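Local coordinates for hypothetical protein HI1011 (Haemophilus influenzae, PDB 1YZY) that catalyses the ATP-dependent phosphorylation of 3-oxo-tetronate to 3-oxo-tetronate 4-phosphate, as a member of the four-carbon acid sugar kinase family, at residues 83-88 / 150-155; 118-123 / 127-132; 301-306 / 407-412. All blocks are in the same frame, centred on the assembly; numbering follows the deposited sequence.

Contact 1 (83-88 / 150-155); sequences STFDST and ANLMRL
In the sugar-binding N-terminal domain, the first turn of helix 152-159 rests on the loop that leads from strand 77-80 to helix 93-104, and the joint is an aromatic ring, Phe85, set against two leucines, Leu152 and Leu155. No hydrogen bond crosses between the segments; the contact is apolar and largely buried. Leu152 brings one methyl over a face of the ring: CD2 stands 3.8 Å from the ring centroid of Phe85, 19° off the normal, a CH-pi contact. The methyl is displaced toward the rim, so its nearest ring atom is CG, with Leu152 CD2 and Phe85 CG 3.6 Å apart. One helical turn on, Leu155 lies alongside the ring, its chain running the other way, and meets it obliquely, Leu155 CB lying 3.9 Å from Phe85 CE2. Tyr81 adds an edge-to-face ring contact to Phe85, and Ile93 of helix 93-104 also packs on it.

Polar bonds within each segment fix the two partners. The carbonyl oxygen of Phe85 is gripped by a hydroxyl further along the loop, Ser87 OG to Phe85 O at 2.7 Å, and Ser87 OG is also hydrogen-bonded to Gln159 NE2 of helix 152-159. Just before this, Thr84 OG1 donates to the syn lone pair of Asp86 OD1, bracing the loop across Phe85. On the helix side Asn151 is the N-cap. Its CG is turned anti to the backbone N (chi1 -170°), and OD1 accepts from Arg154 N at 3.0 Å, with the donor in the carbonyl plane.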
loop_
_atom_site.group_PDB
_atom_site.type_symbol
_atom_site.label_atom_id
_atom_site.label_comp_id
_atom_site.label_asym_id
_atom_site.label_seq_id
_atom_site.Cartn_x
_atom_site.Cartn_y
_atom_site.Cartn_z
ATOM N N SER A 83 9.677 4.583 -5.897
ATOM C CA SER A 83 9.852 5.340 -7.134
ATOM C C SER A 83 11.138 6.189 -7.150
ATOM O O SER A 83 11.536 6.713 -8.197
ATOM C CB SER A 83 8.611 6.193 -7.428
ATOM O OG SER A 83 8.412 7.216 -6.462
ATOM N N THR A 84 11.784 6.325 -5.992
ATOM C CA THR A 84 13.039 7.073 -5.890
ATOM C C THR A 84 14.227 6.107 -5.801
ATOM O O THR A 84 15.352 6.498 -5.480
ATOM C CB THR A 84 13.042 8.079 -4.723
ATOM O OG1 THR A 84 12.262 7.574 -3.636
ATOM C CG2 THR A 84 12.451 9.396 -5.168
ATOM N N PHE A 85 13.949 4.840 -6.112
ATOM C CA PHE A 85 14.943 3.771 -6.134
ATOM C C PHE A 85 15.684 3.563 -4.807
ATOM O O PHE A 85 16.802 3.051 -4.798
ATOM C CB PHE A 85 15.940 4.033 -7.283
ATOM C CG PHE A 85 16.464 2.785 -7.937
ATOM C CD1 PHE A 85 15.625 1.976 -8.697
ATOM C CD2 PHE A 85 17.802 2.422 -7.808
ATOM C CE1 PHE A 85 16.111 0.827 -9.317
ATOM C CE2 PHE A 85 18.296 1.263 -8.429
ATOM C CZ PHE A 85 17.448 0.473 -9.180
ATOM N N ASP A 86 15.026 3.893 -3.695
ATOM C CA ASP A 86 15.599 3.768 -2.340
ATOM C C ASP A 86 16.438 2.516 -2.123
ATOM O O ASP A 86 15.910 1.402 -2.130
ATOM C CB ASP A 86 14.494 3.828 -1.283
ATOM C CG ASP A 86 13.711 5.116 -1.342
ATOM O OD1 ASP A 86 13.276 5.473 -2.452
ATOM O OD2 ASP A 86 13.535 5.776 -0.295
ATOM N N SER A 87 17.732 2.727 -1.888
ATOM C CA SER A 87 18.699 1.653 -1.680
ATOM C C SER A 87 20.099 2.233 -1.437
ATOM O O SER A 87 20.261 3.446 -1.266
ATOM C CB SER A 87 18.730 0.749 -2.922
ATOM O OG SER A 87 18.905 1.509 -4.117
ATOM N N THR A 88 21.087 1.344 -1.348
ATOM C CA THR A 88 22.500 1.703 -1.175
ATOM C C THR A 88 23.298 0.676 -1.984
ATOM O O THR A 88 22.709 -0.180 -2.651
ATOM C CB THR A 88 22.979 1.641 0.301
ATOM O OG1 THR A 88 22.910 0.293 0.780
ATOM C CG2 THR A 88 22.144 2.555 1.191
ATOM N N ALA A 150 21.904 10.163 -9.846
ATOM C CA ALA A 150 20.600 10.093 -10.494
ATOM C C ALA A 150 20.543 9.051 -11.609
ATOM O O ALA A 150 19.468 8.731 -12.103
ATOM C CB ALA A 150 20.211 11.464 -11.028
ATOM N N ASN A 151 21.699 8.506 -11.979
ATOM C CA ASN A 151 21.807 7.507 -13.046
ATOM C C ASN A 151 21.469 6.099 -12.538
ATOM O O ASN A 151 22.237 5.494 -11.784
ATOM C CB ASN A 151 23.227 7.548 -13.638
ATOM C CG ASN A 151 23.373 6.728 -14.905
ATOM O OD1 ASN A 151 23.565 5.523 -14.866
ATOM N ND2 ASN A 151 23.327 7.396 -16.041
ATOM N N LEU A 152 20.334 5.575 -12.996
ATOM C CA LEU A 152 19.840 4.265 -12.595
ATOM C C LEU A 152 20.706 3.067 -12.937
ATOM O O LEU A 152 20.728 2.091 -12.184
ATOM C CB LEU A 152 18.406 4.050 -13.108
ATOM C CG LEU A 152 17.343 4.956 -12.476
ATOM C CD1 LEU A 152 16.059 4.967 -13.304
ATOM C CD2 LEU A 152 17.067 4.487 -11.053
ATOM N N MET A 153 21.334 3.083 -14.111
ATOM C CA MET A 153 22.206 1.978 -14.502
ATOM C C MET A 153 23.392 1.913 -13.535
ATOM O O MET A 153 23.888 0.834 -13.234
ATOM C CB MET A 153 22.727 2.141 -15.933
ATOM C CG MET A 153 21.686 2.001 -17.029
ATOM S SD MET A 153 20.632 3.439 -17.167
ATOM C CE MET A 153 21.777 4.667 -17.742
ATOM N N ARG A 154 23.855 3.079 -13.089
ATOM C CA ARG A 154 24.977 3.164 -12.154
ATOM C C ARG A 154 24.554 2.730 -10.754
ATOM O O ARG A 154 25.322 2.071 -10.045
ATOM C CB ARG A 154 25.569 4.585 -12.112
ATOM C CG ARG A 154 26.408 4.950 -13.343
ATOM C CD ARG A 154 27.371 6.096 -13.075
ATOM N NE ARG A 154 26.720 7.344 -12.659
ATOM C CZ ARG A 154 26.583 8.423 -13.428
ATOM N NH1 ARG A 154 27.031 8.433 -14.680
ATOM N NH2 ARG A 154 26.048 9.520 -12.924
ATOM N N LEU A 155 23.352 3.138 -10.355
ATOM C CA LEU A 155 22.805 2.781 -9.051
ATOM C C LEU A 155 22.602 1.278 -8.965
ATOM O O LEU A 155 22.950 0.655 -7.962
ATOM C CB LEU A 155 21.468 3.481 -8.815
ATOM C CG LEU A 155 21.520 4.979 -8.596
ATOM C CD1 LEU A 155 20.111 5.528 -8.584
ATOM C CD2 LEU A 155 22.266 5.300 -7.301
#

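Contact 2 (118-123 / 127-132); sequences NGRTIF and LFVGDV
Thr121 and Phe128 face each other as an antiparallel hydrogen-bonded pair, with unequal bonds: Phe128 N gives a short, nearly straight bond of 2.7 Å to Thr121 O (165° at the hydrogen), whereas Thr121 N reaches Phe128 O only weakly, at 3.4 Å. Thr121 O also receives a CA-H...O contact from Leu127 and lies at the edge of the Phe128 ring, in its plane. Further along, Gly119 O accepts twice. Gly130 N approaches in the carbonyl plane at 2.9 Å, while Arg120 NH1 comes from above that plane at 3.3 Å, a bond that lies within the guanidinium plane itself.

The three backbone bonds, one of them weak, join the strands of a beta hairpin, and the axes of segments 120-123 and 127-129 are 4.7 Å apart at their closest; a type II' turn from Val129 to Val132 then leads into strand 132-133, the third strand of this small antiparallel sheet. Within the turn Val129 N donates to Val132 O. A water bridges the hairpin by donating to Gly130 O and hydrogen-bonding to Thr121 OG1 at 2.6 Å.

On the face carrying Arg120, Ile122, Leu127 and Val129, the arginine chain bends at chi2 (-64°) and runs beside Val129, bringing its guanidinium face over Val129 CG1, which lies 3.4 Å from Arg120 NH1. Arg120 NE makes a weak hydrogen bond to Ser83 OG. Ile122 CG1 meets Leu127 CD1 at 3.9 Å.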
loop_
_atom_site.group_PDB
_atom_site.type_symbol
_atom_site.label_atom_id
_atom_site.label_comp_id
_atom_site.label_asym_id
_atom_site.label_seq_id
_atom_site.Cartn_x
_atom_site.Cartn_y
_atom_site.Cartn_z
ATOM N N ASN A 118 2.939 11.514 -11.965
ATOM C CA ASN A 118 3.170 11.777 -10.556
ATOM C C ASN A 118 4.590 12.257 -10.267
ATOM O O ASN A 118 5.147 12.004 -9.200
ATOM C CB ASN A 118 2.794 10.554 -9.717
ATOM C CG ASN A 118 1.283 10.340 -9.657
ATOM O OD1 ASN A 118 0.501 11.294 -9.766
ATOM N ND2 ASN A 118 0.866 9.091 -9.483
ATOM N N GLY A 119 5.171 12.951 -11.239
ATOM C CA GLY A 119 6.501 13.511 -11.083
ATOM C C GLY A 119 7.705 12.598 -10.992
ATOM O O GLY A 119 8.730 13.002 -10.452
ATOM N N ARG A 120 7.594 11.375 -11.488
ATOM C CA ARG A 120 8.723 10.451 -11.463
ATOM C C ARG A 120 9.056 10.113 -12.906
ATOM O O ARG A 120 8.419 9.253 -13.522
ATOM C CB ARG A 120 8.376 9.177 -10.679
ATOM C CG ARG A 120 8.156 9.394 -9.182
ATOM C CD ARG A 120 9.428 9.872 -8.498
ATOM N NE ARG A 120 9.249 10.090 -7.065
ATOM C CZ ARG A 120 8.849 11.236 -6.520
ATOM N NH1 ARG A 120 8.575 12.286 -7.281
ATOM N NH2 ARG A 120 8.742 11.335 -5.204
ATOM N N THR A 121 10.039 10.816 -13.455
ATOM C CA THR A 121 10.449 10.613 -14.840
ATOM C C THR A 121 11.876 10.100 -15.008
ATOM O O THR A 121 12.749 10.357 -14.178
ATOM C CB THR A 121 10.264 11.906 -15.648
ATOM O OG1 THR A 121 10.866 13.004 -14.953
ATOM C CG2 THR A 121 8.782 12.207 -15.835
ATOM N N ILE A 122 12.096 9.336 -16.072
ATOM C CA ILE A 122 13.412 8.770 -16.368
ATOM C C ILE A 122 13.878 9.162 -17.767
ATOM O O ILE A 122 13.296 8.707 -18.755
ATOM C CB ILE A 122 13.380 7.213 -16.346
ATOM C CG1 ILE A 122 12.963 6.669 -14.978
ATOM C CG2 ILE A 122 14.732 6.636 -16.764
ATOM C CD1 ILE A 122 12.732 5.172 -15.010
ATOM N N PHE A 123 14.886 10.022 -17.868
ATOM C CA PHE A 123 15.414 10.375 -19.184
ATOM C C PHE A 123 16.904 10.051 -19.259
ATOM O O PHE A 123 17.708 10.565 -18.475
ATOM C CB PHE A 123 15.166 11.840 -19.557
ATOM C CG PHE A 123 15.597 12.178 -20.969
ATOM C CD1 PHE A 123 14.951 11.603 -22.064
ATOM C CD2 PHE A 123 16.687 13.018 -21.201
ATOM C CE1 PHE A 123 15.385 11.852 -23.373
ATOM C CE2 PHE A 123 17.126 13.273 -22.502
ATOM C CZ PHE A 123 16.474 12.686 -23.589
ATOM N N LEU A 127 16.995 9.413 -13.207
ATOM C CA LEU A 127 15.713 9.588 -12.536
ATOM C C LEU A 127 15.536 11.021 -12.068
ATOM O O LEU A 127 16.447 11.621 -11.487
ATOM C CB LEU A 127 15.580 8.626 -11.345
ATOM C CG LEU A 127 14.267 8.618 -10.548
ATOM C CD1 LEU A 127 13.123 8.098 -11.405
ATOM C CD2 LEU A 127 14.425 7.733 -9.321
ATOM N N PHE A 128 14.375 11.583 -12.375
ATOM C CA PHE A 128 14.043 12.934 -11.969
ATOM C C PHE A 128 12.908 12.840 -10.960
ATOM O O PHE A 128 12.067 11.947 -11.034
ATOM C CB PHE A 128 13.612 13.782 -13.180
ATOM C CG PHE A 128 14.751 14.156 -14.100
ATOM C CD1 PHE A 128 15.360 15.407 -14.004
ATOM C CD2 PHE A 128 15.227 13.254 -15.050
ATOM C CE1 PHE A 128 16.424 15.756 -14.836
ATOM C CE2 PHE A 128 16.294 13.590 -15.891
ATOM C CZ PHE A 128 16.892 14.844 -15.780
ATOM N N VAL A 129 12.951 13.713 -9.965
ATOM C CA VAL A 129 11.929 13.767 -8.933
ATOM C C VAL A 129 11.374 15.201 -8.966
ATOM O O VAL A 129 11.829 16.167 -8.365
ATOM C CB VAL A 129 12.548 13.646 -7.521
ATOM C CG1 VAL A 129 11.478 13.847 -6.463
ATOM C CG2 VAL A 129 13.181 12.278 -7.356
ATOM N N GLY A 130 10.309 15.275 -9.751
ATOM C CA GLY A 130 9.605 16.486 -10.094
ATOM C C GLY A 130 10.463 17.142 -11.168
ATOM O O GLY A 130 10.821 16.493 -12.150
ATOM N N ASP A 131 10.845 18.397 -10.949
ATOM C CA ASP A 131 11.662 19.149 -11.906
ATOM C C ASP A 131 13.182 18.980 -11.756
ATOM O O ASP A 131 13.954 19.558 -12.533
ATOM C CB ASP A 131 11.346 20.652 -11.802
ATOM C CG ASP A 131 9.957 21.019 -12.327
ATOM O OD1 ASP A 131 9.329 20.218 -13.058
ATOM O OD2 ASP A 131 9.499 22.141 -12.017
ATOM N N VAL A 132 13.619 18.233 -10.749
ATOM C CA VAL A 132 15.048 18.068 -10.514
ATOM C C VAL A 132 15.541 16.630 -10.538
ATOM O O VAL A 132 14.758 15.689 -10.404
ATOM C CB VAL A 132 15.466 18.702 -9.157
ATOM C CG1 VAL A 132 15.189 20.185 -9.154
ATOM C CG2 VAL A 132 14.735 18.031 -8.000
HETATM O O HOH W 1 9.358 14.272 -13.192
#

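Contact 3 (301-306 / 407-412)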
loop_
_atom_site.group_PDB
_atom_site.type_symbol
_atom_site.label_atom_id
_atom_site.label_comp_id
_atom_site.label_asym_id
_atom_site.label_seq_id
_atom_site.Cartn_x
_atom_site.Cartn_y
_atom_site.Cartn_z
ATOM N N GLU A 301 -29.354 6.256 10.997
ATOM C CA GLU A 301 -29.035 6.288 9.577
ATOM C C GLU A 301 -27.534 6.148 9.350
ATOM O O GLU A 301 -27.100 5.452 8.432
ATOM C CB GLU A 301 -29.586 7.552 8.917
ATOM C CG GLU A 301 -29.283 8.850 9.640
ATOM C CD GLU A 301 -29.969 10.032 8.983
ATOM O OE1 GLU A 301 -29.504 10.468 7.905
ATOM O OE2 GLU A 301 -30.984 10.513 9.533
ATOM N N PHE A 302 -26.746 6.802 10.197
ATOM C CA PHE A 302 -25.293 6.723 10.099
ATOM C C PHE A 302 -24.687 6.013 11.310
ATOM O O PHE A 302 -25.137 6.194 12.445
ATOM C CB PHE A 302 -24.689 8.118 9.918
ATOM C CG PHE A 302 -24.906 8.700 8.541
ATOM C CD1 PHE A 302 -24.556 7.971 7.399
ATOM C CD2 PHE A 302 -25.468 9.969 8.383
ATOM C CE1 PHE A 302 -24.762 8.497 6.123
ATOM C CE2 PHE A 302 -25.680 10.505 7.109
ATOM C CZ PHE A 302 -25.326 9.766 5.978
ATOM N N ALA A 303 -23.697 5.167 11.045
ATOM C CA ALA A 303 -23.013 4.398 12.078
ATOM C C ALA A 303 -22.563 5.244 13.266
ATOM O O ALA A 303 -22.151 6.397 13.106
ATOM C CB ALA A 303 -21.834 3.681 11.481
ATOM N N PRO A 304 -22.670 4.689 14.486
ATOM C CA PRO A 304 -22.263 5.422 15.685
ATOM C C PRO A 304 -20.738 5.566 15.751
ATOM O O PRO A 304 -19.998 4.680 15.336
ATOM C CB PRO A 304 -22.818 4.551 16.809
ATOM C CG PRO A 304 -22.691 3.188 16.259
ATOM C CD PRO A 304 -23.188 3.356 14.839
ATOM N N MET A 305 -20.271 6.678 16.292
ATOM C CA MET A 305 -18.842 6.914 16.374
ATOM C C MET A 305 -18.323 7.186 17.790
ATOM O O MET A 305 -18.771 8.064 18.536
ATOM C CB MET A 305 -18.476 8.145 15.528
ATOM C CG MET A 305 -17.111 8.756 15.855
ATOM S SD MET A 305 -16.632 10.107 14.775
ATOM C CE MET A 305 -17.665 11.459 15.356
ATOM N N VAL A 306 -17.328 6.370 18.133
ATOM C CA VAL A 306 -16.540 6.395 19.357
ATOM C C VAL A 306 -15.208 7.020 18.951
ATOM O O VAL A 306 -14.483 6.451 18.133
ATOM C CB VAL A 306 -16.271 5.023 19.988
ATOM C CG1 VAL A 306 -15.627 5.212 21.340
ATOM C CG2 VAL A 306 -17.551 4.236 20.126
ATOM N N TYR A 407 -19.404 9.918 3.923
ATOM C CA TYR A 407 -19.168 9.550 2.525
ATOM C C TYR A 407 -18.814 8.072 2.374
ATOM O O TYR A 407 -19.348 7.388 1.494
ATOM C CB TYR A 407 -18.063 10.405 1.897
ATOM C CG TYR A 407 -17.876 10.110 0.429
ATOM C CD1 TYR A 407 -18.926 10.297 -0.472
ATOM C CD2 TYR A 407 -16.683 9.576 -0.052
ATOM C CE1 TYR A 407 -18.798 9.955 -1.812
ATOM C CE2 TYR A 407 -16.539 9.229 -1.399
ATOM C CZ TYR A 407 -17.606 9.419 -2.273
ATOM O OH TYR A 407 -17.495 9.059 -3.601
ATOM N N ALA A 408 -17.873 7.608 3.194
ATOM C CA ALA A 408 -17.450 6.214 3.182
ATOM C C ALA A 408 -18.665 5.285 3.248
ATOM O O ALA A 408 -18.678 4.214 2.638
ATOM C CB ALA A 408 -16.532 5.952 4.357
ATOM N N GLN A 409 -19.679 5.705 4.003
ATOM C CA GLN A 409 -20.909 4.938 4.165
ATOM C C GLN A 409 -21.910 5.185 3.037
ATOM O O GLN A 409 -22.613 4.270 2.601
ATOM C CB GLN A 409 -21.563 5.286 5.496
ATOM C CG GLN A 409 -20.639 5.130 6.671
ATOM C CD GLN A 409 -21.317 5.427 7.979
ATOM O OE1 GLN A 409 -20.895 6.313 8.717
ATOM N NE2 GLN A 409 -22.371 4.674 8.284
ATOM N N GLY A 410 -21.987 6.434 2.593
ATOM C CA GLY A 410 -22.904 6.788 1.530
ATOM C C GLY A 410 -22.820 5.938 0.277
ATOM O O GLY A 410 -23.847 5.652 -0.333
ATOM N N MET A 411 -21.618 5.529 -0.119
ATOM C CA MET A 411 -21.474 4.732 -1.333
ATOM C C MET A 411 -22.070 3.324 -1.328
ATOM O O MET A 411 -22.400 2.803 -2.396
ATOM C CB MET A 411 -20.022 4.712 -1.827
ATOM C CG MET A 411 -19.003 4.105 -0.880
ATOM S SD MET A 411 -17.341 4.282 -1.567
ATOM C CE MET A 411 -17.017 5.997 -1.148
ATOM N N PHE A 412 -22.190 2.692 -0.162
ATOM C CA PHE A 412 -22.777 1.353 -0.129
ATOM C C PHE A 412 -24.206 1.314 0.418
ATOM O O PHE A 412 -24.715 0.251 0.791
ATOM C CB PHE A 412 -21.860 0.335 0.577
ATOM C CG PHE A 412 -21.779 0.491 2.074
ATOM C CD1 PHE A 412 -20.933 1.434 2.647
ATOM C CD2 PHE A 412 -22.511 -0.349 2.912
ATOM C CE1 PHE A 412 -20.814 1.537 4.028
ATOM C CE2 PHE A 412 -22.399 -0.253 4.294
ATOM C CZ PHE A 412 -21.547 0.692 4.852
#
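The backbones stay well apart, the nearest CA atoms, those of Phe302 and Gln409, being 7.6 Å from each other, and a single long side chain spans the gap. Residues 301-304 form the loop entering strand 305-307 of the nucleotide-binding C-terminal domain, and residues 407-412 lie at the end of the helix that begins at residue 404, near the end of the chain. Gln409 carries the contact. Its CG lies anti to the carbonyl carbon (chi1 -54°) and starts an extended chain (chi2 -178°) that carries the amide across to the backbone at Ala303.

The amide is probably turned over in the model, which leaves the identities of its nitrogen and oxygen doubtful; either way, the group packs against both Phe302 and Ala303. It comes to the ring of Phe302 at its edge, near the ring plane, with the two planes 73° apart. On the loop side Ala303 points its methyl toward the helix and lies against the amide. Tyr266 of helix 257-266 packs beside Phe302, and its hydroxyl is hydrogen-bonded to Ala303 O. The atom modelled as Gln409 NE2 lies 3.1 Å from Ala303 N and 3.4 Å from Ala303 CB.

In the fold
Going from the N terminus, the first segment met is 83-88, in the loop after strand 77-80, whose partner 150-155 closes contact 1 after 61 intervening residues. Contact 2, the hairpin of 118-123 and 127-132, is nested inside that span, and the two adjoin: Ala150 O probably accepts from Leu127 N at 2.8 Å, and Thr84 packs on Val129. Together they tie that loop, the small antiparallel sheet and helix 152-159 within the sugar-binding domain. Contact 3 follows in series, bringing the chain's final helix back to the loop before strand 305-307. Its centre lies about 44 Å from that of contact 1, on the opposite side of the chain's centre.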